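Local coordinates for protein N-(5'-phosphoribosyl)anthranilate isomerase (Jonesia denitrificans, PDB 4WUI) that probably isomerises N-(5-phospho-beta-D-ribosyl)anthranilate to 1-(2-carboxyphenylamino)-1-deoxy-D-ribulose 5-phosphate, the third step of tryptophan synthesis from chorismate, at residues A23-I28 / C54-V59; T58-A63 / S80-H85. All blocks are in the same frame, centred on the assembly; numbering follows the deposited sequence. Where two conformers were deposited one is given.

Contacts 1 and 2 are successive seams of one parallel eight-stranded TIM barrel, their centres about 13 Å apart. Strand 57-62 is common to both: contact 1 joins its first half to strand 27-32, contact 2 joins nearly its whole length to strand 81-84. Thr58 and Val59 belong to both, and the backbone of Val59 bonds to strand 27-32 while its side chain packs on Val81 and Gln83. The seams touch where Asp57 CA lies 3.6 Å from Ser80 OG. Contact 1 lies at the N-terminal end of the strands; contact 2 runs on to their C-terminal end, where TIM-barrel enzymes carry their active sites. In contact 2 the side chain of Gln83 is about 6 Å from a bound citrate, probably from the crystallisation liquor.

Contact 1: residues A23-I28 / C54-V59; sequences AHVDAI and CTIDTV
The entry into two neighbouring strands of the TIM barrel, 27-32 and 57-62, is joined here, across a beta-alpha-beta unit whose helix is 42-50. The strands pair in parallel, Ala27 beside Asp57 and Ile28 beside Thr58. Asp57 N donates to Asp26 O at 2.9 Å, its nitrogen tilted 26° from the carbonyl plane. Ile28 N then bonds to Asp57 O at 3.0 Å, and Val59 N to Ile28 O at 2.9 Å. Ala27 CA comes to 3.1 Å from Asp57 O in a CA-H...O contact.

Before the strands pair, two waters bridge the chains. One donates to Val25 O and Thr55 OG1; the other donates to Asp26 O and Thr55 O, so Asp26 O receives both a water and the amide of Asp57. On the face bearing Ile28, Ile56 wedges its two branches against the first segment. Its CG2, anti to the backbone N, rests over the backbone at Ala27 CA and Ile28 N and against Ile28 CG1 (3.8 Å). The other branch, with CG1 beside the N (chi1 -64°), passes Val25 O and ends with CD1 3.8 Å from both Val25 CG2 and Ile28 CD1. On the opposite face, the CB atoms of Ala27 and Asp57 stand 4.1 Å apart. The Asp57 carboxylate is gripped from outside the pair, by a salt bridge to Arg102 and a hydrogen bond from Tyr5 OH.

Helix 14-22 covers the Ile28 face, with Ala20 on Val25 and Ile28 and Gln21 on Ile56. Strand 5-8 flanks segment 23-28 on its far edge, bonded through Ile6 and Val8, and the Val59 side chain packs against Val81 and Gln83 of strand 81-84.

Contact 2: residues T58-A63 / S80-H85; sequences TVLVVA and SVLQLH
Backbone hydrogen bonds make a regular parallel ladder between 58-63 and 80-85. Val81 N donates to Thr58 O, Leu60 N to Val81 O, Gln83 N to Leu60 O at 2.8 Å, Val62 N to Gln83 O, and His85 N to Val62 O. At the start of the ladder, side-chain oxygens take part. Ser80 N donates to Thr58 OG1 (3.0 Å) and more weakly to Thr58 O, while Thr58 N donates to Ser80 OG (3.0 Å). The two residues thus hold each other reciprocally; the Thr58 chi1 of 58°, with OG1 between the backbone N and carbonyl carbon, brings that oxygen to the Ser80 amide.

These are consecutive strands of the barrel, linked by helix 67-77 in a beta-alpha-beta crossover, and the axes of 58-62 and 81-84 cross at -28°. The face carrying Val59, Val81, Val61 and Gln83 looks into the barrel, and the face carrying Leu60, Leu82, Val62 and Leu84 meets the surrounding helices.

Side-chain packing differs on the two faces. Inside, Gln83 extends alongside Val61, its NE2 3.8 Å from Val61 CG1, while the Val59 side chain runs at a slant to that of Gln83, with Val59 CG1 3.5 Å from Gln83 CB; Lys7 NZ hydrogen-bonds to Gln83 OE1. Outside, Val62 CG2 meets Leu84 CD2 at 3.6 Å and Leu82 CD1 at 3.9 Å, and Leu60 CD2 lies 4.0 Å from Leu82 CD1. Leu73, Ala70, Leu71 and Ile67 of helix 67-77 cover these four residues, with Ile45 of helix 42-50 also on Leu60.

Contact 1: residues A23-I28 / C54-V59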
ATOM      1  N   ALA A  23     -13.482  -3.248  -8.948  1.00 10.69           N
ATOM      2  CA  ALA A  23     -12.833  -1.999  -9.363  1.00 11.04           C
ATOM      3  C   ALA A  23     -11.503  -2.266 -10.081  1.00 10.42           C
ATOM      4  O   ALA A  23     -10.847  -1.333 -10.514  1.00 11.75           O
ATOM      5  CB  ALA A  23     -12.582  -1.135  -8.163  1.00 11.83           C
ATOM      6  N   HIS A  24     -11.093  -3.520 -10.205  1.00 10.48           N
ATOM      7  CA  HIS A  24      -9.860  -3.885 -10.903  1.00 11.51           C
ATOM      8  C   HIS A  24      -8.644  -3.187 -10.317  1.00 10.81           C
ATOM      9  O   HIS A  24      -7.810  -2.665 -11.064  1.00 11.61           O
ATOM     10  CB  HIS A  24     -10.004  -3.668 -12.410  1.00 13.84           C
ATOM     11  CG  HIS A  24     -11.090  -4.514 -12.985  1.00 17.70           C
ATOM     12  ND1 HIS A  24     -12.404  -4.110 -13.075  1.00 20.43           N
ATOM     13  CD2 HIS A  24     -11.083  -5.815 -13.354  1.00 19.80           C
ATOM     14  CE1 HIS A  24     -13.139  -5.088 -13.584  1.00 21.25           C
ATOM     15  NE2 HIS A  24     -12.358  -6.139 -13.753  1.00 21.93           N
ATOM     16  N   VAL A  25      -8.533  -3.198  -8.997  1.00  9.54           N
ATOM     17  CA  VAL A  25      -7.312  -2.706  -8.367  1.00  9.27           C
ATOM     18  C   VAL A  25      -6.136  -3.602  -8.739  1.00  8.58           C
ATOM     19  O   VAL A  25      -6.280  -4.726  -9.201  1.00  9.60           O
ATOM     20  CB  VAL A  25      -7.436  -2.582  -6.838  1.00  9.87           C
ATOM     21  CG1 VAL A  25      -8.617  -1.682  -6.427  1.00 11.20           C
ATOM     22  CG2 VAL A  25      -7.477  -3.956  -6.170  1.00  9.62           C
ATOM     23  N   ASP A  26      -4.937  -3.098  -8.471  1.00  8.35           N
ATOM     24  CA  ASP A  26      -3.722  -3.841  -8.749  1.00  8.02           C
ATOM     25  C   ASP A  26      -3.175  -4.637  -7.594  1.00  7.86           C
ATOM     26  O   ASP A  26      -2.448  -5.622  -7.809  1.00  8.41           O
ATOM     27  CB  ASP A  26      -2.657  -2.897  -9.282  1.00  8.17           C
ATOM     28  CG  ASP A  26      -3.145  -2.190 -10.508  1.00  9.61           C
ATOM     29  OD1 ASP A  26      -3.471  -2.851 -11.492  1.00 10.84           O
ATOM     30  OD2 ASP A  26      -3.261  -0.957 -10.469  1.00 12.05           O
ATOM     31  N   ALA A  27      -3.502  -4.234  -6.361  1.00  7.70           N
ATOM     32  CA  ALA A  27      -2.971  -4.910  -5.169  1.00  7.49           C
ATOM     33  C   ALA A  27      -3.935  -4.759  -4.021  1.00  7.46           C
ATOM     34  O   ALA A  27      -4.651  -3.746  -3.911  1.00  7.60           O
ATOM     35  CB  ALA A  27      -1.602  -4.363  -4.764  1.00  7.95           C
ATOM     36  N   ILE A  28      -3.902  -5.755  -3.145  1.00  7.64           N
ATOM     37  CA  ILE A  28      -4.639  -5.758  -1.881  1.00  7.73           C
ATOM     38  C   ILE A  28      -3.654  -6.073  -0.776  1.00  7.49           C
ATOM     39  O   ILE A  28      -2.905  -7.067  -0.865  1.00  8.32           O
ATOM     40  CB  ILE A  28      -5.772  -6.821  -1.868  1.00  9.10           C
ATOM     41  CG1 ILE A  28      -6.894  -6.411  -2.805  1.00  9.55           C
ATOM     42  CG2 ILE A  28      -6.271  -7.045  -0.443  1.00 10.24           C
ATOM     43  CD1 ILE A  28      -7.939  -7.530  -3.085  1.00 10.55           C
ATOM     44  N   CYS A  54      -5.526 -13.945  -9.832  0.61 14.53           N
ATOM     45  CA  CYS A  54      -4.153 -13.654 -10.219  0.61 14.27           C
ATOM     46  C   CYS A  54      -4.027 -12.279 -10.853  0.61 13.60           C
ATOM     47  O   CYS A  54      -2.929 -11.905 -11.277  0.61 14.50           O
ATOM     48  CB  CYS A  54      -3.599 -14.707 -11.185  0.61 14.87           C
ATOM     49  SG  CYS A  54      -4.340 -14.591 -12.867  0.61 15.87           S
ATOM     50  N   THR A  55      -5.127 -11.521 -10.931  1.00 12.57           N
ATOM     51  CA  THR A  55      -5.041 -10.146 -11.458  1.00 11.93           C
ATOM     52  C   THR A  55      -4.707  -9.112 -10.399  1.00 11.55           C
ATOM     53  O   THR A  55      -4.616  -7.902 -10.701  1.00 12.62           O
ATOM     54  CB  THR A  55      -6.313  -9.721 -12.201  1.00 13.11           C
ATOM     55  OG1 THR A  55      -7.347  -9.397 -11.264  1.00 13.74           O
ATOM     56  CG2 THR A  55      -6.763 -10.790 -13.168  1.00 14.29           C
ATOM     57  N   ILE A  56      -4.539  -9.579  -9.161  1.00 10.44           N
ATOM     58  CA  ILE A  56      -4.236  -8.709  -8.033  1.00  9.85           C
ATOM     59  C   ILE A  56      -3.021  -9.244  -7.291  1.00  9.15           C
ATOM     60  O   ILE A  56      -2.985 -10.424  -6.952  1.00 10.84           O
ATOM     61  CB  ILE A  56      -5.444  -8.594  -7.068  1.00 10.11           C
ATOM     62  CG1 ILE A  56      -6.621  -7.920  -7.775  1.00 11.05           C
ATOM     63  CG2 ILE A  56      -5.077  -7.842  -5.792  1.00 10.80           C
ATOM     64  CD1 ILE A  56      -7.858  -7.713  -6.910  1.00 12.16           C
ATOM     65  N   ASP A  57      -2.035  -8.385  -7.034  1.00  8.45           N
ATOM     66  CA  ASP A  57      -0.946  -8.738  -6.156  1.00  8.49           C
ATOM     67  C   ASP A  57      -1.428  -8.704  -4.704  1.00  8.22           C
ATOM     68  O   ASP A  57      -1.930  -7.684  -4.240  1.00  9.26           O
ATOM     69  CB  ASP A  57       0.203  -7.714  -6.326  1.00  8.64           C
ATOM     70  CG  ASP A  57       0.930  -7.798  -7.646  1.00  8.91           C
ATOM     71  OD1 ASP A  57       1.021  -8.896  -8.203  1.00  9.61           O
ATOM     72  OD2 ASP A  57       1.463  -6.759  -8.098  1.00  9.51           O
ATOM     73  N   THR A  58      -1.258  -9.807  -3.996  1.00  8.05           N
ATOM     74  CA  THR A  58      -1.547  -9.832  -2.575  1.00  8.58           C
ATOM     75  C   THR A  58      -0.289  -9.460  -1.793  1.00  7.94           C
ATOM     76  O   THR A  58       0.816  -9.896  -2.113  1.00  8.60           O
ATOM     77  CB  THR A  58      -2.069 -11.212  -2.168  1.00  9.30           C
ATOM     78  OG1 THR A  58      -1.094 -12.198  -2.506  1.00 10.22           O
ATOM     79  CG2 THR A  58      -3.412 -11.521  -2.803  1.00 10.40           C
ATOM     80  N   VAL A  59      -0.477  -8.654  -0.752  1.00  7.59           N
ATOM     81  CA  VAL A  59       0.620  -8.072  -0.016  1.00  7.79           C
ATOM     82  C   VAL A  59       0.412  -8.312   1.466  1.00  7.90           C
ATOM     83  O   VAL A  59      -0.605  -7.905   2.030  1.00  8.93           O
ATOM     84  CB  VAL A  59       0.723  -6.550  -0.292  1.00  7.86           C
ATOM     85  CG1 VAL A  59       1.959  -5.978   0.388  1.00  8.11           C
ATOM     86  CG2 VAL A  59       0.716  -6.247  -1.787  1.00  8.08           C
TER
HETATM   87  O   HOH W   1      -7.785  -6.584 -10.712  1.00 11.68           O
HETATM   88  O   HOH W   2      -2.211  -6.626 -10.425  1.00 10.00           O

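Contact 2: residues T58-A63 / S80-H85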
ATOM      1  N   THR A  58      -1.258  -9.807  -3.996  1.00  8.05           N
ATOM      2  CA  THR A  58      -1.547  -9.832  -2.575  1.00  8.58           C
ATOM      3  C   THR A  58      -0.289  -9.460  -1.793  1.00  7.94           C
ATOM      4  O   THR A  58       0.816  -9.896  -2.113  1.00  8.60           O
ATOM      5  CB  THR A  58      -2.069 -11.212  -2.168  1.00  9.30           C
ATOM      6  OG1 THR A  58      -1.094 -12.198  -2.506  1.00 10.22           O
ATOM      7  CG2 THR A  58      -3.412 -11.521  -2.803  1.00 10.40           C
ATOM      8  N   VAL A  59      -0.477  -8.654  -0.752  1.00  7.59           N
ATOM      9  CA  VAL A  59       0.620  -8.072  -0.016  1.00  7.79           C
ATOM     10  C   VAL A  59       0.412  -8.312   1.466  1.00  7.90           C
ATOM     11  O   VAL A  59      -0.605  -7.905   2.030  1.00  8.93           O
ATOM     12  CB  VAL A  59       0.723  -6.550  -0.292  1.00  7.86           C
ATOM     13  CG1 VAL A  59       1.959  -5.978   0.388  1.00  8.11           C
ATOM     14  CG2 VAL A  59       0.716  -6.247  -1.787  1.00  8.08           C
ATOM     15  N   LEU A  60       1.381  -8.958   2.109  1.00  8.06           N
ATOM     16  CA  LEU A  60       1.422  -9.073   3.564  1.00  7.82           C
ATOM     17  C   LEU A  60       2.126  -7.843   4.093  1.00  7.61           C
ATOM     18  O   LEU A  60       3.275  -7.577   3.730  1.00  8.40           O
ATOM     19  CB  LEU A  60       2.170 -10.333   3.992  1.00  8.18           C
ATOM     20  CG  LEU A  60       2.403 -10.467   5.485  1.00  8.89           C
ATOM     21  CD1 LEU A  60       1.065 -10.631   6.226  1.00  9.67           C
ATOM     22  CD2 LEU A  60       3.300 -11.629   5.800  1.00  9.23           C
ATOM     23  N   VAL A  61       1.438  -7.093   4.960  1.00  7.73           N
ATOM     24  CA  VAL A  61       1.969  -5.850   5.500  1.00  8.77           C
ATOM     25  C   VAL A  61       2.285  -6.038   6.975  1.00  8.93           C
ATOM     26  O   VAL A  61       1.385  -6.336   7.761  1.00 10.84           O
ATOM     27  CB  VAL A  61       0.952  -4.697   5.302  1.00 10.08           C
ATOM     28  CG1 VAL A  61       1.484  -3.419   5.851  1.00 12.20           C
ATOM     29  CG2 VAL A  61       0.559  -4.556   3.842  1.00 10.63           C
ATOM     30  N   VAL A  62       3.560  -5.913   7.350  1.00  8.97           N
ATOM     31  CA  VAL A  62       3.998  -6.093   8.722  1.00  9.22           C
ATOM     32  C   VAL A  62       4.689  -4.842   9.247  1.00  9.53           C
ATOM     33  O   VAL A  62       5.159  -3.987   8.490  1.00 10.37           O
ATOM     34  CB  VAL A  62       4.940  -7.318   8.867  1.00  9.33           C
ATOM     35  CG1 VAL A  62       4.177  -8.601   8.613  1.00 10.37           C
ATOM     36  CG2 VAL A  62       6.132  -7.205   7.908  1.00  9.84           C
ATOM     37  N   ALA A  63       4.764  -4.754  10.565  1.00 10.79           N
ATOM     38  CA  ALA A  63       5.330  -3.594  11.245  1.00 12.18           C
ATOM     39  C   ALA A  63       6.270  -3.955  12.390  1.00 12.08           C
ATOM     40  O   ALA A  63       7.334  -3.358  12.523  1.00 13.44           O
ATOM     41  CB  ALA A  63       4.211  -2.689  11.764  1.00 13.62           C
ATOM     42  N   SER A  80       1.907 -12.595  -2.623  1.00  9.19           N
ATOM     43  CA  SER A  80       2.835 -12.211  -3.680  1.00  9.91           C
ATOM     44  C   SER A  80       4.005 -11.382  -3.136  1.00  8.88           C
ATOM     45  O   SER A  80       5.122 -11.475  -3.652  1.00  9.33           O
ATOM     46  CB  SER A  80       2.096 -11.358  -4.744  1.00 11.57           C
ATOM     47  OG  SER A  80       0.768 -11.773  -5.092  1.00 13.76           O
ATOM     48  N   VAL A  81       3.730 -10.495  -2.190  1.00  8.14           N
ATOM     49  CA  VAL A  81       4.651  -9.437  -1.779  1.00  7.82           C
ATOM     50  C   VAL A  81       4.687  -9.340  -0.251  1.00  7.43           C
ATOM     51  O   VAL A  81       3.649  -9.460   0.395  1.00  7.87           O
ATOM     52  CB  VAL A  81       4.190  -8.071  -2.331  1.00  8.14           C
ATOM     53  CG1 VAL A  81       5.048  -6.928  -1.850  1.00  9.06           C
ATOM     54  CG2 VAL A  81       4.094  -8.066  -3.845  1.00  9.01           C
ATOM     55  N   LEU A  82       5.880  -9.097   0.285  1.00  7.78           N
ATOM     56  CA  LEU A  82       6.075  -8.733   1.689  1.00  7.63           C
ATOM     57  C   LEU A  82       6.387  -7.253   1.787  1.00  7.36           C
ATOM     58  O   LEU A  82       7.410  -6.808   1.252  1.00  8.12           O
ATOM     59  CB  LEU A  82       7.209  -9.571   2.280  1.00  8.01           C
ATOM     60  CG  LEU A  82       7.612  -9.239   3.718  1.00  9.03           C
ATOM     61  CD1 LEU A  82       6.466  -9.429   4.696  1.00  9.49           C
ATOM     62  CD2 LEU A  82       8.797 -10.093   4.145  1.00 10.32           C
ATOM     63  N   GLN A  83       5.517  -6.473   2.447  1.00  7.41           N
ATOM     64  CA  GLN A  83       5.693  -5.052   2.640  1.00  7.60           C
ATOM     65  C   GLN A  83       6.090  -4.773   4.094  1.00  7.94           C
ATOM     66  O   GLN A  83       5.360  -5.146   5.024  1.00  8.75           O
ATOM     67  CB  GLN A  83       4.413  -4.267   2.288  1.00  7.79           C
ATOM     68  CG  GLN A  83       4.516  -2.792   2.531  1.00  8.26           C
ATOM     69  CD  GLN A  83       3.230  -2.052   2.274  1.00  8.91           C
ATOM     70  OE1 GLN A  83       2.544  -2.305   1.285  1.00  9.78           O
ATOM     71  NE2 GLN A  83       2.888  -1.127   3.159  1.00 10.07           N
ATOM     72  N   LEU A  84       7.230  -4.108   4.277  1.00  8.13           N
ATOM     73  CA  LEU A  84       7.804  -3.818   5.574  1.00  8.48           C
ATOM     74  C   LEU A  84       7.575  -2.354   5.914  1.00  9.69           C
ATOM     75  O   LEU A  84       7.978  -1.451   5.177  1.00 11.51           O
ATOM     76  CB  LEU A  84       9.313  -4.090   5.531  1.00  8.76           C
ATOM     77  CG  LEU A  84       9.697  -5.500   5.143  1.00  9.62           C
ATOM     78  CD1 LEU A  84      11.210  -5.626   5.009  1.00 10.76           C
ATOM     79  CD2 LEU A  84       9.131  -6.514   6.101  1.00  9.79           C
ATOM     80  N   HIS A  85       6.959  -2.109   7.064  1.00 10.61           N
ATOM     81  CA  HIS A  85       6.779  -0.744   7.513  1.00 12.11           C
ATOM     82  C   HIS A  85       8.114  -0.113   7.941  1.00 11.90           C
ATOM     83  O   HIS A  85       9.164  -0.767   7.997  1.00 12.03           O
ATOM     84  CB  HIS A  85       5.799  -0.731   8.656  1.00 14.64           C
ATOM     85  CG  HIS A  85       5.049   0.553   8.811  1.00 18.23           C
ATOM     86  ND1 HIS A  85       5.124   1.338   9.947  1.00 20.07           N
ATOM     87  CD2 HIS A  85       4.150   1.160   7.996  1.00 19.70           C
ATOM     88  CE1 HIS A  85       4.319   2.380   9.818  1.00 20.63           C
ATOM     89  NE2 HIS A  85       3.721   2.299   8.639  1.00 21.12           N
TER